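Ferritin like protein (Caulobacter vibrioides, PDB 3HL1) is of unestablished function but, as a ferritin-like protein, probably binds metal within a bundle of helices. Local coordinates at residues Y44-A49 against F237-R242; G108-T113 against P244-V249; Q157-V162 against S187-F192; L182-S187 against L196-I201. One frame throughout, in Å; residues are numbered along the deposited sequence.

Contact 1. Residues Y44-A49 against F237-R242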
# COMPACT_ATOMS: atom_id res chain seq x y z
N TYR A 44 -17.70 -2.10 2.84
CA TYR A 44 -17.10 -0.94 3.50
C TYR A 44 -16.21 -1.35 4.68
O TYR A 44 -15.08 -0.92 4.77
CB TYR A 44 -18.16 0.03 3.98
CG TYR A 44 -17.61 1.33 4.46
CD1 TYR A 44 -17.09 1.47 5.75
CD2 TYR A 44 -17.69 2.45 3.67
CE1 TYR A 44 -16.62 2.70 6.21
CE2 TYR A 44 -17.26 3.67 4.13
CZ TYR A 44 -16.70 3.78 5.39
OH TYR A 44 -16.29 5.00 5.82
N ARG A 45 -16.73 -2.18 5.57
CA ARG A 45 -15.94 -2.60 6.74
C ARG A 45 -14.76 -3.51 6.35
O ARG A 45 -13.70 -3.46 6.98
CB ARG A 45 -16.87 -3.22 7.79
CG ARG A 45 -17.70 -2.13 8.57
CD ARG A 45 -19.22 -2.35 8.55
NE ARG A 45 -19.81 -2.84 9.80
CZ ARG A 45 -20.32 -2.09 10.79
NH1 ARG A 45 -20.29 -0.75 10.75
NH2 ARG A 45 -20.85 -2.69 11.85
N LEU A 46 -14.91 -4.32 5.31
CA LEU A 46 -13.79 -5.12 4.82
C LEU A 46 -12.66 -4.25 4.28
O LEU A 46 -11.51 -4.49 4.58
CB LEU A 46 -14.21 -6.11 3.73
CG LEU A 46 -15.12 -7.29 4.14
CD1 LEU A 46 -15.43 -8.17 2.88
CD2 LEU A 46 -14.47 -8.10 5.29
N ILE A 47 -13.02 -3.26 3.48
CA ILE A 47 -12.03 -2.35 2.88
C ILE A 47 -11.32 -1.43 3.89
O ILE A 47 -10.10 -1.20 3.81
CB ILE A 47 -12.64 -1.55 1.71
CG1 ILE A 47 -13.00 -2.51 0.59
CG2 ILE A 47 -11.64 -0.47 1.17
CD1 ILE A 47 -13.86 -1.87 -0.58
N GLN A 48 -12.10 -0.89 4.81
CA GLN A 48 -11.58 -0.06 5.86
C GLN A 48 -10.49 -0.77 6.66
O GLN A 48 -9.41 -0.22 6.86
CB GLN A 48 -12.72 0.37 6.76
CG GLN A 48 -12.33 1.32 7.83
CD GLN A 48 -13.53 1.65 8.69
OE1 GLN A 48 -13.88 2.80 8.82
NE2 GLN A 48 -14.20 0.64 9.19
N ALA A 49 -10.73 -2.00 7.07
CA ALA A 49 -9.75 -2.74 7.85
C ALA A 49 -8.49 -2.95 6.99
O ALA A 49 -7.36 -2.79 7.49
CB ALA A 49 -10.34 -4.08 8.37
N PHE A 237 -11.25 -9.35 -0.78
CA PHE A 237 -11.58 -8.67 -2.03
C PHE A 237 -12.23 -9.60 -3.03
O PHE A 237 -13.14 -9.20 -3.72
CB PHE A 237 -10.36 -7.95 -2.64
CG PHE A 237 -9.72 -6.89 -1.71
CD1 PHE A 237 -10.46 -6.26 -0.71
CD2 PHE A 237 -8.36 -6.52 -1.87
CE1 PHE A 237 -9.87 -5.30 0.13
CE2 PHE A 237 -7.78 -5.59 -1.03
CZ PHE A 237 -8.52 -4.97 -0.05
N ASP A 238 -11.78 -10.86 -3.08
CA ASP A 238 -12.43 -11.86 -3.92
C ASP A 238 -13.86 -12.11 -3.42
O ASP A 238 -14.78 -12.31 -4.20
CB ASP A 238 -11.59 -13.13 -3.93
CG ASP A 238 -12.08 -14.16 -4.95
OD1 ASP A 238 -12.26 -13.80 -6.14
OD2 ASP A 238 -12.30 -15.31 -4.52
N PHE A 239 -14.06 -12.07 -2.11
CA PHE A 239 -15.40 -12.16 -1.53
C PHE A 239 -16.31 -11.06 -2.06
O PHE A 239 -17.42 -11.33 -2.52
CB PHE A 239 -15.31 -12.09 -0.01
CG PHE A 239 -16.65 -12.07 0.66
CD1 PHE A 239 -17.32 -13.27 0.96
CD2 PHE A 239 -17.23 -10.86 1.03
CE1 PHE A 239 -18.57 -13.26 1.61
CE2 PHE A 239 -18.48 -10.84 1.67
CZ PHE A 239 -19.14 -12.06 1.97
N ILE A 240 -15.83 -9.82 -2.04
CA ILE A 240 -16.60 -8.68 -2.51
C ILE A 240 -16.88 -8.85 -3.99
O ILE A 240 -18.01 -8.62 -4.43
CB ILE A 240 -15.89 -7.32 -2.24
CG1 ILE A 240 -15.79 -7.05 -0.73
CG2 ILE A 240 -16.61 -6.17 -2.93
CD1 ILE A 240 -14.76 -5.97 -0.34
N ARG A 241 -15.87 -9.28 -4.75
CA ARG A 241 -16.01 -9.46 -6.20
C ARG A 241 -17.16 -10.40 -6.56
O ARG A 241 -17.84 -10.20 -7.58
CB ARG A 241 -14.72 -9.99 -6.81
CG ARG A 241 -14.67 -10.00 -8.33
CD ARG A 241 -13.33 -10.61 -8.77
NE ARG A 241 -13.20 -12.02 -8.35
CZ ARG A 241 -13.51 -13.10 -9.09
NH1 ARG A 241 -13.95 -12.99 -10.34
NH2 ARG A 241 -13.35 -14.33 -8.59
N ARG A 242 -17.37 -11.40 -5.70
CA ARG A 242 -18.38 -12.45 -5.88
C ARG A 242 -19.78 -12.16 -5.33
O ARG A 242 -20.68 -12.91 -5.62
CB ARG A 242 -17.90 -13.75 -5.24
CG ARG A 242 -16.66 -14.33 -5.87
CD ARG A 242 -16.11 -15.46 -5.00
NE ARG A 242 -14.87 -16.02 -5.53
CZ ARG A 242 -14.79 -16.85 -6.57
NH1 ARG A 242 -15.88 -17.27 -7.21
NH2 ARG A 242 -13.60 -17.29 -6.97

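Contact 2. Residues G108-T113 against P244-V249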
# COMPACT_ATOMS: atom_id res chain seq x y z
N GLY A 108 -11.49 5.15 -8.82
CA GLY A 108 -12.91 5.06 -9.05
C GLY A 108 -13.64 4.50 -7.84
O GLY A 108 -13.02 4.31 -6.78
N PRO A 109 -14.96 4.26 -7.98
CA PRO A 109 -15.78 3.83 -6.88
C PRO A 109 -15.71 2.32 -6.72
O PRO A 109 -14.91 1.65 -7.40
CB PRO A 109 -17.19 4.29 -7.29
CG PRO A 109 -17.18 4.13 -8.75
CD PRO A 109 -15.77 4.47 -9.19
N LEU A 110 -16.50 1.79 -5.78
CA LEU A 110 -16.65 0.34 -5.65
C LEU A 110 -17.41 -0.14 -6.91
O LEU A 110 -18.59 -0.14 -6.96
CB LEU A 110 -17.44 -0.01 -4.41
CG LEU A 110 -17.57 -1.54 -4.24
CD1 LEU A 110 -16.20 -2.13 -3.79
CD2 LEU A 110 -18.69 -1.83 -3.21
N ASP A 111 -16.68 -0.48 -7.96
CA ASP A 111 -17.28 -1.09 -9.15
C ASP A 111 -16.42 -2.29 -9.55
O ASP A 111 -15.36 -2.52 -8.97
CB ASP A 111 -17.45 -0.09 -10.28
CG ASP A 111 -16.12 0.56 -10.72
OD1 ASP A 111 -15.03 0.04 -10.40
OD2 ASP A 111 -16.16 1.60 -11.42
N LEU A 112 -16.87 -3.05 -10.52
CA LEU A 112 -16.11 -4.26 -10.92
C LEU A 112 -14.65 -3.99 -11.26
O LEU A 112 -13.75 -4.72 -10.84
CB LEU A 112 -16.83 -4.96 -12.07
CG LEU A 112 -16.22 -6.33 -12.40
CD1 LEU A 112 -16.16 -7.25 -11.16
CD2 LEU A 112 -16.99 -6.99 -13.55
N THR A 113 -14.43 -2.94 -12.03
CA THR A 113 -13.10 -2.54 -12.46
C THR A 113 -12.15 -2.33 -11.25
O THR A 113 -11.02 -2.81 -11.26
CB THR A 113 -13.14 -1.24 -13.32
OG1 THR A 113 -13.92 -1.47 -14.50
CG2 THR A 113 -11.71 -0.84 -13.79
N PRO A 244 -23.60 -10.97 -4.75
CA PRO A 244 -24.73 -10.63 -5.63
C PRO A 244 -25.18 -9.16 -5.56
O PRO A 244 -25.57 -8.59 -6.58
CB PRO A 244 -25.86 -11.56 -5.15
CG PRO A 244 -25.37 -12.24 -3.93
CD PRO A 244 -23.99 -11.86 -3.63
N ASN A 245 -25.12 -8.55 -4.38
CA ASN A 245 -25.72 -7.21 -4.22
C ASN A 245 -24.76 -6.17 -3.66
O ASN A 245 -24.54 -6.09 -2.44
CB ASN A 245 -26.96 -7.30 -3.33
CG ASN A 245 -28.00 -8.25 -3.88
OD1 ASN A 245 -28.66 -7.96 -4.89
ND2 ASN A 245 -28.11 -9.42 -3.24
N TRP A 246 -24.20 -5.36 -4.55
CA TRP A 246 -23.21 -4.35 -4.12
C TRP A 246 -23.92 -3.14 -3.59
O TRP A 246 -24.99 -2.81 -4.09
CB TRP A 246 -22.30 -3.97 -5.26
CG TRP A 246 -21.39 -5.09 -5.64
CD1 TRP A 246 -21.58 -6.45 -5.43
CD2 TRP A 246 -20.18 -4.97 -6.37
NE1 TRP A 246 -20.53 -7.16 -5.97
CE2 TRP A 246 -19.66 -6.28 -6.55
CE3 TRP A 246 -19.48 -3.90 -6.91
CZ2 TRP A 246 -18.47 -6.52 -7.22
CZ3 TRP A 246 -18.30 -4.14 -7.56
CH2 TRP A 246 -17.81 -5.44 -7.73
N PRO A 247 -23.35 -2.49 -2.57
CA PRO A 247 -24.02 -1.33 -2.00
C PRO A 247 -24.00 -0.15 -2.97
O PRO A 247 -23.14 -0.09 -3.87
CB PRO A 247 -23.18 -1.02 -0.75
CG PRO A 247 -21.81 -1.55 -1.06
CD PRO A 247 -22.07 -2.78 -1.90
N GLY A 248 -24.88 0.82 -2.74
CA GLY A 248 -24.92 2.04 -3.55
C GLY A 248 -23.64 2.85 -3.36
O GLY A 248 -23.08 2.86 -2.26
N VAL A 249 -23.19 3.46 -4.45
CA VAL A 249 -21.98 4.27 -4.44
C VAL A 249 -22.28 5.68 -4.95
O VAL A 249 -23.22 5.91 -5.74
CB VAL A 249 -20.85 3.65 -5.28
CG1 VAL A 249 -20.56 2.20 -4.77
CG2 VAL A 249 -21.20 3.67 -6.75

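Contact 3. Residues Q157-V162 against S187-F192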
# COMPACT_ATOMS: atom_id res chain seq x y z
N GLN A 157 21.52 -11.20 3.25
CA GLN A 157 22.89 -11.01 2.84
C GLN A 157 23.51 -9.80 3.46
O GLN A 157 24.71 -9.81 3.76
CB GLN A 157 22.99 -10.86 1.32
CG GLN A 157 22.62 -12.14 0.55
CD GLN A 157 22.73 -11.99 -0.95
OE1 GLN A 157 23.33 -11.04 -1.45
NE2 GLN A 157 22.17 -12.93 -1.69
N LEU A 158 22.69 -8.75 3.64
CA LEU A 158 23.18 -7.49 4.16
C LEU A 158 22.83 -7.22 5.64
O LEU A 158 22.88 -6.08 6.10
CB LEU A 158 22.66 -6.36 3.25
CG LEU A 158 23.21 -6.39 1.81
CD1 LEU A 158 22.36 -5.64 0.84
CD2 LEU A 158 24.67 -5.91 1.70
N ARG A 159 22.51 -8.28 6.39
CA ARG A 159 22.17 -8.17 7.81
C ARG A 159 23.24 -7.56 8.73
O ARG A 159 22.92 -7.06 9.81
CB ARG A 159 21.77 -9.52 8.34
CG ARG A 159 22.92 -10.56 8.36
CD ARG A 159 22.32 -11.94 8.60
NE ARG A 159 23.34 -12.95 8.77
CZ ARG A 159 23.93 -13.62 7.78
NH1 ARG A 159 23.64 -13.44 6.51
NH2 ARG A 159 24.85 -14.52 8.09
N GLY A 160 24.50 -7.54 8.29
CA GLY A 160 25.53 -6.83 9.01
C GLY A 160 25.29 -5.36 9.19
O GLY A 160 25.85 -4.75 10.09
N HIS A 161 24.46 -4.77 8.33
CA HIS A 161 24.10 -3.38 8.41
C HIS A 161 22.99 -3.07 9.40
O HIS A 161 22.71 -1.89 9.64
CB HIS A 161 23.68 -2.88 7.03
CG HIS A 161 24.82 -2.70 6.10
ND1 HIS A 161 25.16 -3.66 5.17
CD2 HIS A 161 25.73 -1.70 5.96
CE1 HIS A 161 26.21 -3.24 4.48
NE2 HIS A 161 26.59 -2.07 4.95
N VAL A 162 22.33 -4.10 9.93
CA VAL A 162 21.21 -3.86 10.85
C VAL A 162 21.68 -3.28 12.17
O VAL A 162 22.57 -3.83 12.82
CB VAL A 162 20.39 -5.09 11.09
CG1 VAL A 162 19.30 -4.73 12.15
CG2 VAL A 162 19.81 -5.61 9.74
N SER A 187 20.52 -5.33 16.96
CA SER A 187 21.43 -5.16 15.86
C SER A 187 21.82 -6.48 15.24
O SER A 187 21.54 -7.57 15.78
CB SER A 187 22.67 -4.42 16.27
OG SER A 187 22.34 -3.13 16.79
N GLY A 188 22.45 -6.38 14.07
CA GLY A 188 23.03 -7.52 13.40
C GLY A 188 22.02 -8.62 13.19
O GLY A 188 20.90 -8.33 12.85
N ASP A 189 22.42 -9.87 13.43
CA ASP A 189 21.56 -11.06 13.13
C ASP A 189 20.24 -11.06 13.86
O ASP A 189 19.23 -11.43 13.26
CB ASP A 189 22.27 -12.39 13.46
CG ASP A 189 23.38 -12.76 12.49
OD1 ASP A 189 23.70 -11.97 11.58
OD2 ASP A 189 23.95 -13.86 12.64
N ALA A 190 20.26 -10.71 15.15
CA ALA A 190 19.03 -10.61 15.97
C ALA A 190 18.03 -9.61 15.37
O ALA A 190 16.83 -9.89 15.30
CB ALA A 190 19.36 -10.23 17.40
N GLY A 191 18.51 -8.42 14.95
CA GLY A 191 17.62 -7.42 14.34
C GLY A 191 17.14 -7.87 12.99
O GLY A 191 16.02 -7.58 12.57
N PHE A 192 17.99 -8.59 12.27
CA PHE A 192 17.57 -9.17 11.01
C PHE A 192 16.40 -10.14 11.23
O PHE A 192 15.42 -10.13 10.50
CB PHE A 192 18.72 -9.88 10.28
CG PHE A 192 18.24 -10.87 9.26
CD1 PHE A 192 17.57 -10.46 8.12
CD2 PHE A 192 18.42 -12.22 9.46
CE1 PHE A 192 17.12 -11.38 7.19
CE2 PHE A 192 17.95 -13.14 8.54
CZ PHE A 192 17.33 -12.72 7.40
O HOH W 1 25.62 -14.93 11.09

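Contact 4. Residues L182-S187 against L196-I201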
# COMPACT_ATOMS: atom_id res chain seq x y z
N LEU A 182 6.36 -3.14 16.95
CA LEU A 182 6.67 -3.84 15.73
C LEU A 182 7.82 -3.04 15.09
O LEU A 182 7.68 -2.34 14.07
CB LEU A 182 5.43 -3.96 14.89
CG LEU A 182 4.35 -4.94 15.38
CD1 LEU A 182 3.22 -4.90 14.39
CD2 LEU A 182 4.85 -6.37 15.54
N THR A 183 8.94 -3.14 15.79
CA THR A 183 10.14 -2.40 15.49
C THR A 183 11.34 -3.31 15.59
O THR A 183 11.30 -4.39 16.18
CB THR A 183 10.35 -1.25 16.49
OG1 THR A 183 10.55 -1.81 17.77
CG2 THR A 183 9.18 -0.32 16.55
N VAL A 184 12.45 -2.84 15.05
CA VAL A 184 13.71 -3.53 15.14
C VAL A 184 14.52 -2.89 16.25
O VAL A 184 15.01 -1.75 16.13
CB VAL A 184 14.42 -3.53 13.78
CG1 VAL A 184 15.78 -4.21 13.88
CG2 VAL A 184 13.50 -4.22 12.70
N THR A 185 14.64 -3.62 17.36
CA THR A 185 15.31 -3.12 18.56
C THR A 185 16.71 -3.68 18.72
O THR A 185 17.47 -3.18 19.52
CB THR A 185 14.53 -3.49 19.82
OG1 THR A 185 14.41 -4.92 19.90
CG2 THR A 185 13.15 -2.87 19.80
N GLU A 186 17.05 -4.74 17.99
CA GLU A 186 18.37 -5.37 18.09
C GLU A 186 19.20 -5.20 16.82
O GLU A 186 18.67 -4.99 15.73
CB GLU A 186 18.24 -6.87 18.33
CG GLU A 186 17.35 -7.29 19.46
CD GLU A 186 17.89 -6.91 20.81
OE1 GLU A 186 19.12 -7.05 20.98
OE2 GLU A 186 17.10 -6.47 21.68
N SER A 187 20.52 -5.33 16.96
CA SER A 187 21.43 -5.16 15.86
C SER A 187 21.82 -6.48 15.24
O SER A 187 21.54 -7.57 15.78
CB SER A 187 22.67 -4.42 16.27
OG SER A 187 22.34 -3.13 16.79
N LEU A 196 12.58 -9.84 9.73
CA LEU A 196 11.90 -10.93 9.01
C LEU A 196 10.49 -11.15 9.54
O LEU A 196 9.57 -11.43 8.78
CB LEU A 196 12.67 -12.26 9.13
CG LEU A 196 13.83 -12.57 8.19
CD1 LEU A 196 14.33 -14.02 8.48
CD2 LEU A 196 13.47 -12.38 6.71
N THR A 197 10.32 -11.01 10.84
CA THR A 197 9.00 -11.15 11.41
C THR A 197 8.09 -10.07 10.86
O THR A 197 6.96 -10.34 10.51
CB THR A 197 9.09 -11.08 12.94
OG1 THR A 197 9.97 -12.13 13.38
CG2 THR A 197 7.72 -11.15 13.61
N LEU A 198 8.60 -8.84 10.80
CA LEU A 198 7.82 -7.72 10.23
C LEU A 198 7.43 -8.00 8.78
O LEU A 198 6.28 -7.74 8.40
CB LEU A 198 8.52 -6.38 10.38
CG LEU A 198 8.99 -5.95 11.77
CD1 LEU A 198 9.48 -4.52 11.72
CD2 LEU A 198 7.95 -6.17 12.77
N VAL A 199 8.36 -8.55 7.97
CA VAL A 199 7.99 -8.95 6.60
C VAL A 199 6.86 -9.99 6.58
O VAL A 199 5.92 -9.89 5.78
CB VAL A 199 9.18 -9.45 5.78
CG1 VAL A 199 8.72 -9.97 4.38
CG2 VAL A 199 10.21 -8.35 5.61
N ASP A 200 6.94 -10.97 7.48
CA ASP A 200 5.91 -12.04 7.60
C ASP A 200 4.54 -11.51 7.93
O ASP A 200 3.59 -11.91 7.32
CB ASP A 200 6.33 -13.12 8.61
CG ASP A 200 7.34 -14.09 8.03
OD1 ASP A 200 7.48 -14.16 6.77
OD2 ASP A 200 8.02 -14.78 8.81
N ILE A 201 4.45 -10.56 8.86
CA ILE A 201 3.21 -9.88 9.14
C ILE A 201 2.64 -9.18 7.91
O ILE A 201 1.45 -9.25 7.71
CB ILE A 201 3.38 -8.80 10.25
CG1 ILE A 201 3.69 -9.45 11.61
CG2 ILE A 201 2.10 -7.94 10.36
CD1 ILE A 201 4.36 -8.53 12.59

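Contact 1. Residues Y44-A49 against F237-R242
Helices 42-67 and 233-242 run nearly antiparallel here, their local axes 155° apart and 10.6 Å from each other at closest approach, joining helix 42-67 of this ferritin-like helical fold to the short helix 233-242. Leu-46 and Ile-47 of the first helix meet Phe-237, Phe-239 and Ile-240 of the second in a wholly apolar seam. The Leu-46 and Ile-240 side chains slide past each other in opposite directions, with Leu-46 CD1 3.8 Å from Ile-240 CG1. In Ile-240, CG1 beside the backbone N (chi1 -66°) and a chain extended at chi2 carry CD1 to Ile-47; Ile-240 CD1 lies 4.0 Å from Ile-47 CG1, the two side chains crossing at about a right angle. The ring of Phe-237 reaches Ile-47 and also packs edge-to-face with Tyr-29 of helix 8-35. The far side of helix 233-242 is charged: Asp-238 bridges Arg-241 and Arg-242, and Arg-241 grips OD1 side-on through both NE and NH2, with OD1 at the edge of the guanidinium and in its plane, two bonds that should limit its rotation. At the outer margin Phe-239, also edge-to-face with Trp-231, crosses Leu-46 at about a right angle, its CD2 3.7 Å from Leu-46 CD1.

Contact 2. Residues G108-T113 against P244-V249
An inverse gamma turn centred on Leu-110, just ahead of helix 112-121, receives the loop that follows helix 233-242 in this ferritin-like fold. The touching parts of the two segments run roughly antiparallel, 151° apart end to end, and Leu-110 is the hub between them. Its CB faces the loop, and CG, anti to the backbone N (chi1 -178°), comes up to Trp-246. The contacts divide by atom: Leu-110 CB lies 3.8 Å from Val-249 CG1, CG is 4.0 Å from Trp-246 CE3, and CD2 rests 3.7 Å from Pro-247 CD, crossing the proline at about a right angle. The indole comes in edge first. Its benzo rim meets the backbone beyond the turn, where Trp-246 CZ3 is 3.3 Å from Asp-111 C, and the CA of Asp-111 lies in the plane of the ring. Farther along, Trp-246 CH2 approaches Leu-112 CD1 at 4.2 Å. At the other end Pro-109 CB touches Val-249 CG2. The side chain of Asp-111 starts away from the loop, caps the N-terminus of helix 112-121 and forms a salt bridge with Arg-114. Leu-110 itself continues inward onto Val-32 and Ile-47. Between these two segments the contact is thus apolar and van der Waals, while polar groups bond to other partners: Gly-248 to the backbone of Lys-37, and the indole NE1 weakly to Met-243 O, leaving its carbon rim for the turn.

Contact 3. Residues Q157-V162 against S187-F192
Arg-159 crosses Phe-192 at a slant with its aliphatic stem, its CB 3.6 Å from Phe-192 CB and its CD near the ring's CD2. The contact joins the short 3-10 segment after helix 144-157 to the beginning of helix 188-207, at one end of the ferritin-like bundle. CG of Arg-159 sits between the backbone N and the carbonyl carbon (chi1 66°), and the chain then extends from CG to NE, carrying the guanidinium out to Asp-189. Arg-159 NE forms a salt bridge with Asp-189 OD1 at 3.0 Å; the hydrogen bond within it is weak, bent to 133°, and the two planar groups are turned well away from coplanar. A water spans the remaining gap, accepting from Arg-159 NH2 and donating to Asp-189 OD2, while NH1 turns back to Glu-156 O. Deeper in, Gly-188 N donates to Val-162 O at 2.8 Å in a nearly straight bond of 176°, arriving from above the carbonyl plane. Val-162 CG1 lies 3.9 Å from Gly-191 CA, where a CB would collide with it; Gly-188 has a positive phi, which favours glycine. The chemistry is layered: one straight backbone bond and valine packing fix the buried side, whereas the salt bridge at the outer side is bent and supplemented by water, and is probably the weaker tie.

Contact 4. Residues L182-S187 against L196-I201
Leu-182 and Leu-198 make up the close-packed end of this contact, where the irregular chain leading to helix 188-207 folds back along that helix in the ferritin-like domain. Leu-198 points toward the chain with CG anti to its carbonyl carbon (chi1 -54°), and its two methyl groups divide the work. Leu-198 CD2 lies 4.0 Å from Leu-182 CB, while CD1 comes up to the Leu-182 backbone, 3.7 Å from O, and extends to Val-184, whose CG2 is 4.1 Å away. One turn on, Ile-201 meets Leu-182 tip to tip, with Ile-201 CD1 3.7 Å from Leu-182 CD2. Leu-182 also packs on Leu-60 of helix 42-67, and Val-184 rests on Ala-67, so the chain touches two helices. Beyond Val-184 the fit loosens: Thr-185, Glu-186 and Ser-187 diverge from 196-201, with Glu-186 and Ser-187 exposed to solvent. That part of the chain is tied by polar bonds instead, since Gln-194 OE1 accepts from the backbone N of both Thr-185 and Glu-186. Nearer the packed end, Leu-182 O accepts from Asn-63 ND2 and Val-184 N donates to Gln-168 OE1. Methyl groups thus fill the interface with 196-201 while side-chain amides bond several backbone atoms of a segment that has no regular secondary structure of its own.

The four contacts form two touching pairs at different ends of the molecule. Contacts 1 and 2, with centres about 10 Å apart, meet where Leu-110 CD1 packs on Ile-47 and Ile-240; contact 1 is buried and joins two helices, contact 2 lies at the surface and joins a loop to the turn and first residues of helix 112-121. Contacts 3 and 4 share Ser-187 and helix 188-207 and meet through Val-162 and Val-184; both are partly buried. The pairs do not touch; contacts 1 and 4 come nearest, about 11 Å between nearest atoms. Between their segments, contacts 1, 2 and 4 are apolar, whereas contact 3 alone adds a backbone hydrogen bond and a salt bridge.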